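Local coordinates for protein hydrolase, putative (Plasmodium vivax, PDB 2B30) that is of unknown function but, as a Cof-like member of the HAD hydrolase superfamily, probably acts as a metal-dependent phosphatase, at residues Thr227-Asn230 against Tyr231-His235; Val95-Asn98 against Gly99-Tyr103; Tyr236-Asn240 against Asp241-Val245. All coordinates share one frame; numbering follows the deposited sequence.

Contact 1 of 3, residues Thr227-Asn230 against Tyr231-His235; sequences TGIN and YLLKH
The carbonyl oxygen of Ile-229 takes two amides of the next helical turn: Leu-233 N gives it a regular i to i+4 bond of 3.1 Å that lies in the carbonyl plane, and Leu-232 N adds a weak, strongly bent one. One residue on, Lys-234 N reaches Asn-230 O at 2.9 Å with a fairly straight N-H (160°). Tyr-231 N instead bonds Gly-228 O three residues back, approaching from well above that carbonyl's plane. Side chains three and four residues apart meet as well. With CG1 beside its backbone N (chi1 -82°), Ile-229 leaves CG2 anti to that N, against Leu-233 CG at 3.9 Å, the two side chains crossing at a slant. Leu-233 also turns CD1 toward Asn-230, meeting the amide oxygen OD1 at 3.4 Å. The tyrosine ring lies back along the helix and offers its edge to Thr-227 O, which sits in the ring plane 3.5 Å from Tyr-231 CD2. Its hydroxyl is bonded to Lys-234 of the second subunit, while Thr-227 OG1 is held by Asp-224 O. Helix 225-235 thus has one side at the subunit interface and another on the core sheet, where Ile-229 and Leu-233 rest on Leu-31 and Leu-29 of strand 29-33 and Leu-232 packs on Ser-65 of strand 63-67 and Leu-110 of strand 109-112.

Contact 2 of 3, residues Val95-Asn98 against Gly99-Tyr103; sequences VYIN and GTIVY
Strands 94-96 and 101-103 form a beta hairpin of the HAD core sheet with 97-100 as its loop, closed by the antiparallel hydrogen-bonded pair Tyr-96 and Ile-101 through Tyr-96 N to Ile-101 O (2.7 Å) and Ile-101 N to Tyr-96 O (3.1 Å); Val-95 with Val-102 is the non-hydrogen-bonded pair behind it. Gly-99 N also bonds Tyr-96 O, reaching it from the opposite face of the carbonyl plane to Ile-101 N. Inside the loop, Thr-100 holds Ile-97 O twice, through its backbone N at 3.2 Å and its hydroxyl OG1 at 2.6 Å. That hydroxyl stands between its own backbone N and carbonyl carbon (chi1 56°), facing back toward Ile-97. Among the apolar groups, the ends of Ile-97 and Ile-101 meet through their CD1 methyls, and Val-95 CG1 lies 3.7 Å from Gly-99 CA. Tyr-96 and Tyr-103 cross nearly at a right angle, Tyr-96 CE2 coming 3.7 Å from Tyr-103 CD2. Asn-98 OD1 is hydrogen-bonded to Asn-251 ND2, and the side chain of Asn-98 lies about 7 Å from that of the calcium ligand Asp-33. Two buried carbonyls thus each take two donors from within the turn, while backbone bonds to Thr-68, Arg-70 and Glu-113 tie it to its surroundings.

Contact 3 of 3, residues Tyr236-Asn240 against Asp241-Val245; sequences YNISN and DQVLV
Ser-239 and Gln-242 hold each other by hydrogen bonds of backbone and side chain. Ser-239 N points at the amide oxygen Gln-242 OE1 at 2.9 Å (160° at the hydrogen), while Gln-242 N returns a bond of 2.9 Å to Ser-239 O from well above the carbonyl plane. With CG anti to its carbonyl carbon (chi1 -61°) and the chain extended beyond, Gln-242 carries its amide back alongside the serine. Ser-239 OG adds a weak bond to the same OE1, so that this oxygen receives both the amide and the hydroxyl of one residue. A second backbone bond runs from Val-243 N to Asn-240 O at 2.9 Å, again above the plane of its acceptor. A water lies within bonding distance of both Asn-240 O (2.7 Å) and Val-243 O (2.6 Å).

Apolar contacts are few. Ile-238 CG2 touches Val-243 CG2 at 3.9 Å, the two side chains crossing about at right angles. The valine methyl CG2 also lies against the carbonyl Ser-239 O, 3.4 Å away. The polar ends of Asp-241 and Asn-240 find partners beyond the turn: Asp-241 OD1 makes a salt bridge with Lys-260, and Asn-240 ND2 is bonded to Asn-258 O. Both residues also pack on the second subunit, Asn-240 on its Leu-221 and Asp-241 on its Glu-116.

Asn-237, with positive phi, is the C-prime residue of a Schellman motif ending helix 225-235. The two successive i to i+3 bonds after it form a short turn of 3-10 character, which delivers the chain into strand 243-247. This is a helix-to-strand connection of the Rossmann-like HAD core, whose strand leads directly to the calcium ligand Asp-248.

Overall arrangement
From the N terminus, contact 2 comes first and closes the short hairpin loop between strands 94-96 and 101-103 at the sheet's antiparallel side. Contact 1 then lies along helix 225-235, and contact 3 follows at once, closing the turn that takes the chain from that helix to strand 243-247. The three are in series, without nesting or crossing. Contact 1 is the middle piece: Val-95 and Val-102 of the hairpin pack against its Gly-228 to Leu-232 side, while Leu-233 meets Ile-238 and Val-243. Contacts 2 and 3, their centres about 17 Å apart, do not touch, but reach the same core sheet.

Contact 1 of 3, residues Thr227-Asn230 against Tyr231-His235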
ATOM      1  N   THR A 227       5.548   2.230   0.735  1.00 28.11           N
ATOM      2  CA  THR A 227       5.950   2.212  -0.679  1.00 25.96           C
ATOM      3  C   THR A 227       7.356   2.725  -0.847  1.00 26.43           C
ATOM      4  O   THR A 227       8.073   2.264  -1.737  1.00 27.70           O
ATOM      5  CB  THR A 227       5.068   3.078  -1.566  1.00 24.01           C
ATOM      6  OG1 THR A 227       5.143   4.451  -1.143  1.00 26.49           O
ATOM      7  CG2 THR A 227       3.655   2.587  -1.540  1.00 21.94           C
ATOM      8  N   GLY A 228       7.732   3.694  -0.011  1.00 26.16           N
ATOM      9  CA  GLY A 228       9.108   4.205   0.033  1.00 26.30           C
ATOM     10  C   GLY A 228      10.072   3.148   0.541  1.00 27.40           C
ATOM     11  O   GLY A 228      11.114   2.915  -0.071  1.00 25.65           O
ATOM     12  N   ILE A 229       9.715   2.505   1.656  1.00 27.39           N
ATOM     13  CA  ILE A 229      10.490   1.390   2.213  1.00 29.64           C
ATOM     14  C   ILE A 229      10.799   0.303   1.186  1.00 30.27           C
ATOM     15  O   ILE A 229      11.858  -0.316   1.252  1.00 27.98           O
ATOM     16  CB  ILE A 229       9.742   0.722   3.411  1.00 32.50           C
ATOM     17  CG1 ILE A 229       9.962   1.515   4.706  1.00 31.52           C
ATOM     18  CG2 ILE A 229      10.185  -0.742   3.622  1.00 32.74           C
ATOM     19  CD1 ILE A 229       8.906   1.248   5.771  1.00 30.08           C
ATOM     20  N   ASN A 230       9.869   0.057   0.258  1.00 32.73           N
ATOM     21  CA  ASN A 230      10.040  -0.999  -0.741  1.00 34.62           C
ATOM     22  C   ASN A 230      11.219  -0.743  -1.678  1.00 35.18           C
ATOM     23  O   ASN A 230      11.827  -1.689  -2.180  1.00 33.89           O
ATOM     24  CB  ASN A 230       8.748  -1.239  -1.533  1.00 35.97           C
ATOM     25  CG  ASN A 230       7.706  -2.085  -0.750  1.00 45.21           C
ATOM     26  OD1 ASN A 230       7.995  -2.607   0.343  1.00 48.10           O
ATOM     27  ND2 ASN A 230       6.488  -2.219  -1.318  1.00 44.60           N
ATOM     28  N   TYR A 231      11.556   0.527  -1.898  1.00 35.92           N
ATOM     29  CA  TYR A 231      12.773   0.860  -2.648  1.00 36.80           C
ATOM     30  C   TYR A 231      14.009   0.296  -1.971  1.00 36.47           C
ATOM     31  O   TYR A 231      14.905  -0.213  -2.656  1.00 37.36           O
ATOM     32  CB  TYR A 231      12.930   2.376  -2.860  1.00 37.49           C
ATOM     33  CG  TYR A 231      12.077   2.873  -3.997  1.00 37.85           C
ATOM     34  CD1 TYR A 231      12.623   3.121  -5.251  1.00 33.79           C
ATOM     35  CD2 TYR A 231      10.710   3.050  -3.825  1.00 37.41           C
ATOM     36  CE1 TYR A 231      11.833   3.542  -6.291  1.00 35.15           C
ATOM     37  CE2 TYR A 231       9.919   3.474  -4.854  1.00 39.07           C
ATOM     38  CZ  TYR A 231      10.478   3.717  -6.087  1.00 38.47           C
ATOM     39  OH  TYR A 231       9.652   4.148  -7.100  1.00 41.00           O
ATOM     40  N   LEU A 232      14.053   0.380  -0.636  1.00 35.81           N
ATOM     41  CA  LEU A 232      15.181  -0.148   0.148  1.00 33.99           C
ATOM     42  C   LEU A 232      15.206  -1.672   0.145  1.00 33.84           C
ATOM     43  O   LEU A 232      16.271  -2.285   0.076  1.00 35.09           O
ATOM     44  CB  LEU A 232      15.132   0.358   1.586  1.00 33.20           C
ATOM     45  CG  LEU A 232      15.440   1.841   1.796  1.00 33.48           C
ATOM     46  CD1 LEU A 232      15.397   2.172   3.290  1.00 32.79           C
ATOM     47  CD2 LEU A 232      16.791   2.210   1.196  1.00 33.42           C
ATOM     48  N   LEU A 233      14.030  -2.282   0.198  1.00 33.70           N
ATOM     49  CA  LEU A 233      13.936  -3.740   0.125  1.00 34.44           C
ATOM     50  C   LEU A 233      14.461  -4.252  -1.218  1.00 33.86           C
ATOM     51  O   LEU A 233      15.207  -5.227  -1.263  1.00 30.66           O
ATOM     52  CB  LEU A 233      12.492  -4.202   0.337  1.00 33.91           C
ATOM     53  CG  LEU A 233      11.786  -3.697   1.598  1.00 34.37           C
ATOM     54  CD1 LEU A 233      10.457  -4.398   1.753  1.00 34.87           C
ATOM     55  CD2 LEU A 233      12.637  -3.868   2.845  1.00 33.94           C
ATOM     56  N   LYS A 234      14.061  -3.582  -2.297  1.00 35.03           N
ATOM     57  CA  LYS A 234      14.473  -3.953  -3.645  1.00 37.73           C
ATOM     58  C   LYS A 234      15.954  -3.673  -3.863  1.00 37.29           C
ATOM     59  O   LYS A 234      16.673  -4.513  -4.406  1.00 36.22           O
ATOM     60  CB  LYS A 234      13.632  -3.216  -4.695  1.00 38.91           C
ATOM     61  CG  LYS A 234      12.225  -3.780  -4.852  1.00 43.89           C
ATOM     62  CD  LYS A 234      12.199  -4.975  -5.801  1.00 49.72           C
ATOM     63  CE  LYS A 234      12.105  -4.521  -7.256  1.00 54.25           C
ATOM     64  NZ  LYS A 234      12.300  -5.627  -8.238  1.00 54.32           N
ATOM     65  N   HIS A 235      16.405  -2.498  -3.424  1.00 37.07           N
ATOM     66  CA  HIS A 235      17.793  -2.083  -3.624  1.00 37.65           C
ATOM     67  C   HIS A 235      18.779  -3.048  -2.945  1.00 36.46           C
ATOM     68  O   HIS A 235      19.848  -3.327  -3.493  1.00 35.94           O
ATOM     69  CB  HIS A 235      18.002  -0.647  -3.121  1.00 38.14           C
ATOM     70  CG  HIS A 235      19.288  -0.021  -3.575  1.00 40.67           C
ATOM     71  ND1 HIS A 235      19.505   0.377  -4.876  1.00 44.39           N
ATOM     72  CD2 HIS A 235      20.415   0.296  -2.892  1.00 41.84           C
ATOM     73  CE1 HIS A 235      20.717   0.896  -4.981  1.00 45.44           C
ATOM     74  NE2 HIS A 235      21.289   0.860  -3.790  1.00 43.74           N
TER

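Contact 2 of 3, residues Val95-Asn98 against Gly99-Tyr103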
ATOM      1  N   VAL A  95      13.895   6.716   4.842  1.00 34.73           N
ATOM      2  CA  VAL A  95      12.621   7.004   4.204  1.00 32.90           C
ATOM      3  C   VAL A  95      12.071   8.271   4.855  1.00 32.79           C
ATOM      4  O   VAL A  95      11.717   8.275   6.038  1.00 32.41           O
ATOM      5  CB  VAL A  95      11.631   5.841   4.407  1.00 31.65           C
ATOM      6  CG1 VAL A  95      10.271   6.190   3.845  1.00 30.42           C
ATOM      7  CG2 VAL A  95      12.169   4.575   3.764  1.00 30.83           C
ATOM      8  N   TYR A  96      12.005   9.342   4.078  1.00 30.88           N
ATOM      9  CA  TYR A  96      11.654  10.636   4.610  1.00 31.32           C
ATOM     10  C   TYR A  96      10.450  11.198   3.890  1.00 32.60           C
ATOM     11  O   TYR A  96      10.135  10.771   2.780  1.00 35.09           O
ATOM     12  CB  TYR A  96      12.844  11.563   4.477  1.00 30.97           C
ATOM     13  CG  TYR A  96      14.039  11.049   5.224  1.00 32.79           C
ATOM     14  CD1 TYR A  96      14.054  11.053   6.604  1.00 35.53           C
ATOM     15  CD2 TYR A  96      15.155  10.531   4.557  1.00 35.66           C
ATOM     16  CE1 TYR A  96      15.145  10.582   7.312  1.00 34.16           C
ATOM     17  CE2 TYR A  96      16.256  10.051   5.263  1.00 32.35           C
ATOM     18  CZ  TYR A  96      16.233  10.086   6.640  1.00 31.00           C
ATOM     19  OH  TYR A  96      17.282   9.630   7.373  1.00 31.80           O
ATOM     20  N   ILE A  97       9.770  12.142   4.541  1.00 32.34           N
ATOM     21  CA  ILE A  97       8.613  12.819   3.964  1.00 33.70           C
ATOM     22  C   ILE A  97       7.586  11.796   3.482  1.00 32.43           C
ATOM     23  O   ILE A  97       7.142  11.821   2.335  1.00 30.12           O
ATOM     24  CB  ILE A  97       9.012  13.794   2.818  1.00 34.36           C
ATOM     25  CG1 ILE A  97      10.202  14.667   3.250  1.00 35.36           C
ATOM     26  CG2 ILE A  97       7.804  14.682   2.412  1.00 32.70           C
ATOM     27  CD1 ILE A  97      10.399  15.911   2.378  1.00 36.44           C
ATOM     28  N   ASN A  98       7.244  10.887   4.385  1.00 32.24           N
ATOM     29  CA  ASN A  98       6.216   9.886   4.166  1.00 32.99           C
ATOM     30  C   ASN A  98       6.412   9.064   2.902  1.00 32.52           C
ATOM     31  O   ASN A  98       5.444   8.671   2.239  1.00 32.23           O
ATOM     32  CB  ASN A  98       4.822  10.532   4.240  1.00 33.24           C
ATOM     33  CG  ASN A  98       4.443  10.891   5.663  1.00 32.19           C
ATOM     34  OD1 ASN A  98       5.057  10.383   6.609  1.00 28.05           O
ATOM     35  ND2 ASN A  98       3.433  11.750   5.828  1.00 27.66           N
ATOM     36  N   GLY A  99       7.673   8.788   2.587  1.00 30.33           N
ATOM     37  CA  GLY A  99       7.997   7.876   1.503  1.00 30.23           C
ATOM     38  C   GLY A  99       8.244   8.511   0.158  1.00 29.83           C
ATOM     39  O   GLY A  99       8.511   7.793  -0.811  1.00 27.09           O
ATOM     40  N   THR A 100       8.186   9.842   0.102  1.00 29.82           N
ATOM     41  CA  THR A 100       8.416  10.576  -1.137  1.00 31.43           C
ATOM     42  C   THR A 100       9.904  10.928  -1.338  1.00 32.45           C
ATOM     43  O   THR A 100      10.320  11.288  -2.447  1.00 33.89           O
ATOM     44  CB  THR A 100       7.537  11.844  -1.204  1.00 30.90           C
ATOM     45  OG1 THR A 100       7.770  12.656  -0.052  1.00 34.29           O
ATOM     46  CG2 THR A 100       6.075  11.469  -1.235  1.00 30.48           C
ATOM     47  N   ILE A 101      10.707  10.813  -0.282  1.00 31.49           N
ATOM     48  CA  ILE A 101      12.160  10.938  -0.420  1.00 33.98           C
ATOM     49  C   ILE A 101      12.852   9.749   0.240  1.00 34.30           C
ATOM     50  O   ILE A 101      12.608   9.461   1.406  1.00 35.65           O
ATOM     51  CB  ILE A 101      12.713  12.266   0.170  1.00 32.25           C
ATOM     52  CG1 ILE A 101      12.149  13.451  -0.595  1.00 34.46           C
ATOM     53  CG2 ILE A 101      14.253  12.312   0.080  1.00 30.70           C
ATOM     54  CD1 ILE A 101      12.479  14.796   0.028  1.00 36.65           C
ATOM     55  N   VAL A 102      13.730   9.083  -0.509  1.00 35.45           N
ATOM     56  CA  VAL A 102      14.416   7.882  -0.022  1.00 35.53           C
ATOM     57  C   VAL A 102      15.904   7.917  -0.365  1.00 34.48           C
ATOM     58  O   VAL A 102      16.265   8.154  -1.518  1.00 36.19           O
ATOM     59  CB  VAL A 102      13.803   6.607  -0.636  1.00 35.24           C
ATOM     60  CG1 VAL A 102      14.484   5.367  -0.077  1.00 37.20           C
ATOM     61  CG2 VAL A 102      12.311   6.555  -0.385  1.00 34.34           C
ATOM     62  N   TYR A 103      16.752   7.680   0.635  1.00 32.40           N
ATOM     63  CA  TYR A 103      18.200   7.626   0.440  1.00 32.98           C
ATOM     64  C   TYR A 103      18.731   6.235   0.732  1.00 32.56           C
ATOM     65  O   TYR A 103      18.306   5.595   1.703  1.00 32.26           O
ATOM     66  CB  TYR A 103      18.905   8.614   1.357  1.00 33.28           C
ATOM     67  CG  TYR A 103      18.552  10.050   1.081  1.00 35.03           C
ATOM     68  CD1 TYR A 103      18.935  10.668  -0.099  1.00 37.29           C
ATOM     69  CD2 TYR A 103      17.843  10.797   2.006  1.00 39.10           C
ATOM     70  CE1 TYR A 103      18.606  11.993  -0.350  1.00 37.64           C
ATOM     71  CE2 TYR A 103      17.512  12.123   1.762  1.00 38.82           C
ATOM     72  CZ  TYR A 103      17.897  12.707   0.592  1.00 35.72           C
ATOM     73  OH  TYR A 103      17.562  14.004   0.364  1.00 37.73           O
TER

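Contact 3 of 3, residues Tyr236-Asn240 against Asp241-Val245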
ATOM      1  N   TYR A 236      18.404  -3.556  -1.772  1.00 32.83           N
ATOM      2  CA  TYR A 236      19.274  -4.411  -0.986  1.00 32.03           C
ATOM      3  C   TYR A 236      18.761  -5.839  -0.910  1.00 30.73           C
ATOM      4  O   TYR A 236      19.232  -6.616  -0.103  1.00 27.13           O
ATOM      5  CB  TYR A 236      19.412  -3.849   0.432  1.00 31.86           C
ATOM      6  CG  TYR A 236      20.161  -2.555   0.489  1.00 31.64           C
ATOM      7  CD1 TYR A 236      21.537  -2.524   0.275  1.00 32.24           C
ATOM      8  CD2 TYR A 236      19.510  -1.357   0.759  1.00 30.37           C
ATOM      9  CE1 TYR A 236      22.243  -1.331   0.328  1.00 29.05           C
ATOM     10  CE2 TYR A 236      20.216  -0.155   0.817  1.00 29.58           C
ATOM     11  CZ  TYR A 236      21.574  -0.157   0.601  1.00 29.00           C
ATOM     12  OH  TYR A 236      22.270   1.016   0.644  1.00 33.94           O
ATOM     13  N   ASN A 237      17.775  -6.177  -1.727  1.00 33.43           N
ATOM     14  CA  ASN A 237      17.204  -7.530  -1.737  1.00 35.90           C
ATOM     15  C   ASN A 237      16.858  -8.114  -0.337  1.00 35.43           C
ATOM     16  O   ASN A 237      17.095  -9.283  -0.047  1.00 34.57           O
ATOM     17  CB  ASN A 237      18.158  -8.458  -2.492  1.00 37.46           C
ATOM     18  CG  ASN A 237      17.536  -9.800  -2.808  1.00 40.70           C
ATOM     19  OD1 ASN A 237      16.366  -9.884  -3.206  1.00 39.62           O
ATOM     20  ND2 ASN A 237      18.314 -10.868  -2.615  1.00 42.58           N
ATOM     21  N   ILE A 238      16.298  -7.280   0.522  1.00 36.34           N
ATOM     22  CA  ILE A 238      15.884  -7.687   1.860  1.00 35.61           C
ATOM     23  C   ILE A 238      14.429  -8.111   1.800  1.00 35.34           C
ATOM     24  O   ILE A 238      13.596  -7.369   1.301  1.00 37.13           O
ATOM     25  CB  ILE A 238      16.036  -6.515   2.830  1.00 35.88           C
ATOM     26  CG1 ILE A 238      17.521  -6.185   2.976  1.00 38.36           C
ATOM     27  CG2 ILE A 238      15.404  -6.824   4.178  1.00 38.27           C
ATOM     28  CD1 ILE A 238      17.810  -5.027   3.923  1.00 40.58           C
ATOM     29  N   SER A 239      14.119  -9.298   2.301  1.00 35.34           N
ATOM     30  CA  SER A 239      12.753  -9.815   2.246  1.00 36.61           C
ATOM     31  C   SER A 239      11.916  -9.291   3.425  1.00 33.99           C
ATOM     32  O   SER A 239      12.459  -8.844   4.419  1.00 34.79           O
ATOM     33  CB  SER A 239      12.777 -11.342   2.237  1.00 37.27           C
ATOM     34  OG  SER A 239      13.167 -11.837   3.509  1.00 44.62           O
ATOM     35  N   ASN A 240      10.596  -9.327   3.286  1.00 33.45           N
ATOM     36  CA  ASN A 240       9.670  -8.901   4.336  1.00 34.30           C
ATOM     37  C   ASN A 240       9.928  -9.645   5.664  1.00 35.13           C
ATOM     38  O   ASN A 240      10.013  -9.028   6.708  1.00 34.32           O
ATOM     39  CB  ASN A 240       8.228  -9.113   3.847  1.00 34.03           C
ATOM     40  CG  ASN A 240       7.180  -8.785   4.904  1.00 34.46           C
ATOM     41  OD1 ASN A 240       7.205  -9.313   6.029  1.00 29.50           O
ATOM     42  ND2 ASN A 240       6.231  -7.926   4.535  1.00 32.41           N
ATOM     43  N   ASP A 241      10.039 -10.971   5.598  1.00 37.54           N
ATOM     44  CA  ASP A 241      10.541 -11.810   6.702  1.00 39.33           C
ATOM     45  C   ASP A 241      11.604 -11.124   7.559  1.00 38.97           C
ATOM     46  O   ASP A 241      11.637 -11.317   8.769  1.00 39.89           O
ATOM     47  CB  ASP A 241      11.222 -13.083   6.135  1.00 41.32           C
ATOM     48  CG  ASP A 241      10.339 -14.314   6.162  1.00 44.51           C
ATOM     49  OD1 ASP A 241       9.370 -14.390   6.952  1.00 50.80           O
ATOM     50  OD2 ASP A 241      10.647 -15.242   5.389  1.00 51.15           O
ATOM     51  N   GLN A 242      12.510 -10.388   6.914  1.00 37.21           N
ATOM     52  CA  GLN A 242      13.707  -9.858   7.573  1.00 35.64           C
ATOM     53  C   GLN A 242      13.562  -8.434   8.095  1.00 34.89           C
ATOM     54  O   GLN A 242      14.521  -7.856   8.585  1.00 36.07           O
ATOM     55  CB  GLN A 242      14.878  -9.914   6.603  1.00 35.18           C
ATOM     56  CG  GLN A 242      15.195 -11.318   6.158  1.00 35.06           C
ATOM     57  CD  GLN A 242      16.145 -11.352   5.000  1.00 31.64           C
ATOM     58  OE1 GLN A 242      16.046 -10.539   4.092  1.00 28.55           O
ATOM     59  NE2 GLN A 242      17.074 -12.302   5.019  1.00 33.06           N
ATOM     60  N   VAL A 243      12.362  -7.878   8.009  1.00 33.64           N
ATOM     61  CA  VAL A 243      12.147  -6.479   8.331  1.00 33.99           C
ATOM     62  C   VAL A 243      11.433  -6.350   9.664  1.00 33.37           C
ATOM     63  O   VAL A 243      10.341  -6.894   9.819  1.00 33.55           O
ATOM     64  CB  VAL A 243      11.296  -5.808   7.230  1.00 33.72           C
ATOM     65  CG1 VAL A 243      10.975  -4.379   7.601  1.00 33.57           C
ATOM     66  CG2 VAL A 243      12.027  -5.865   5.894  1.00 32.24           C
ATOM     67  N   LEU A 244      12.043  -5.638  10.614  1.00 32.32           N
ATOM     68  CA  LEU A 244      11.368  -5.282  11.859  1.00 34.12           C
ATOM     69  C   LEU A 244      11.058  -3.795  11.893  1.00 36.55           C
ATOM     70  O   LEU A 244      11.941  -2.964  11.681  1.00 38.74           O
ATOM     71  CB  LEU A 244      12.193  -5.646  13.094  1.00 35.05           C
ATOM     72  CG  LEU A 244      11.610  -5.115  14.426  1.00 32.11           C
ATOM     73  CD1 LEU A 244      11.511  -6.212  15.447  1.00 33.80           C
ATOM     74  CD2 LEU A 244      12.394  -3.937  14.976  1.00 31.57           C
ATOM     75  N   VAL A 245       9.812  -3.478  12.227  1.00 36.48           N
ATOM     76  CA  VAL A 245       9.299  -2.117  12.135  1.00 35.86           C
ATOM     77  C   VAL A 245       8.542  -1.731  13.414  1.00 34.73           C
ATOM     78  O   VAL A 245       7.921  -2.585  14.056  1.00 33.63           O
ATOM     79  CB  VAL A 245       8.398  -1.958  10.877  1.00 35.18           C
ATOM     80  CG1 VAL A 245       7.160  -2.808  10.975  1.00 35.13           C
ATOM     81  CG2 VAL A 245       8.015  -0.510  10.656  1.00 37.61           C
TER
HETATM   82  O   HOH W   1       8.678  -8.676   9.063  1.00 28.42           O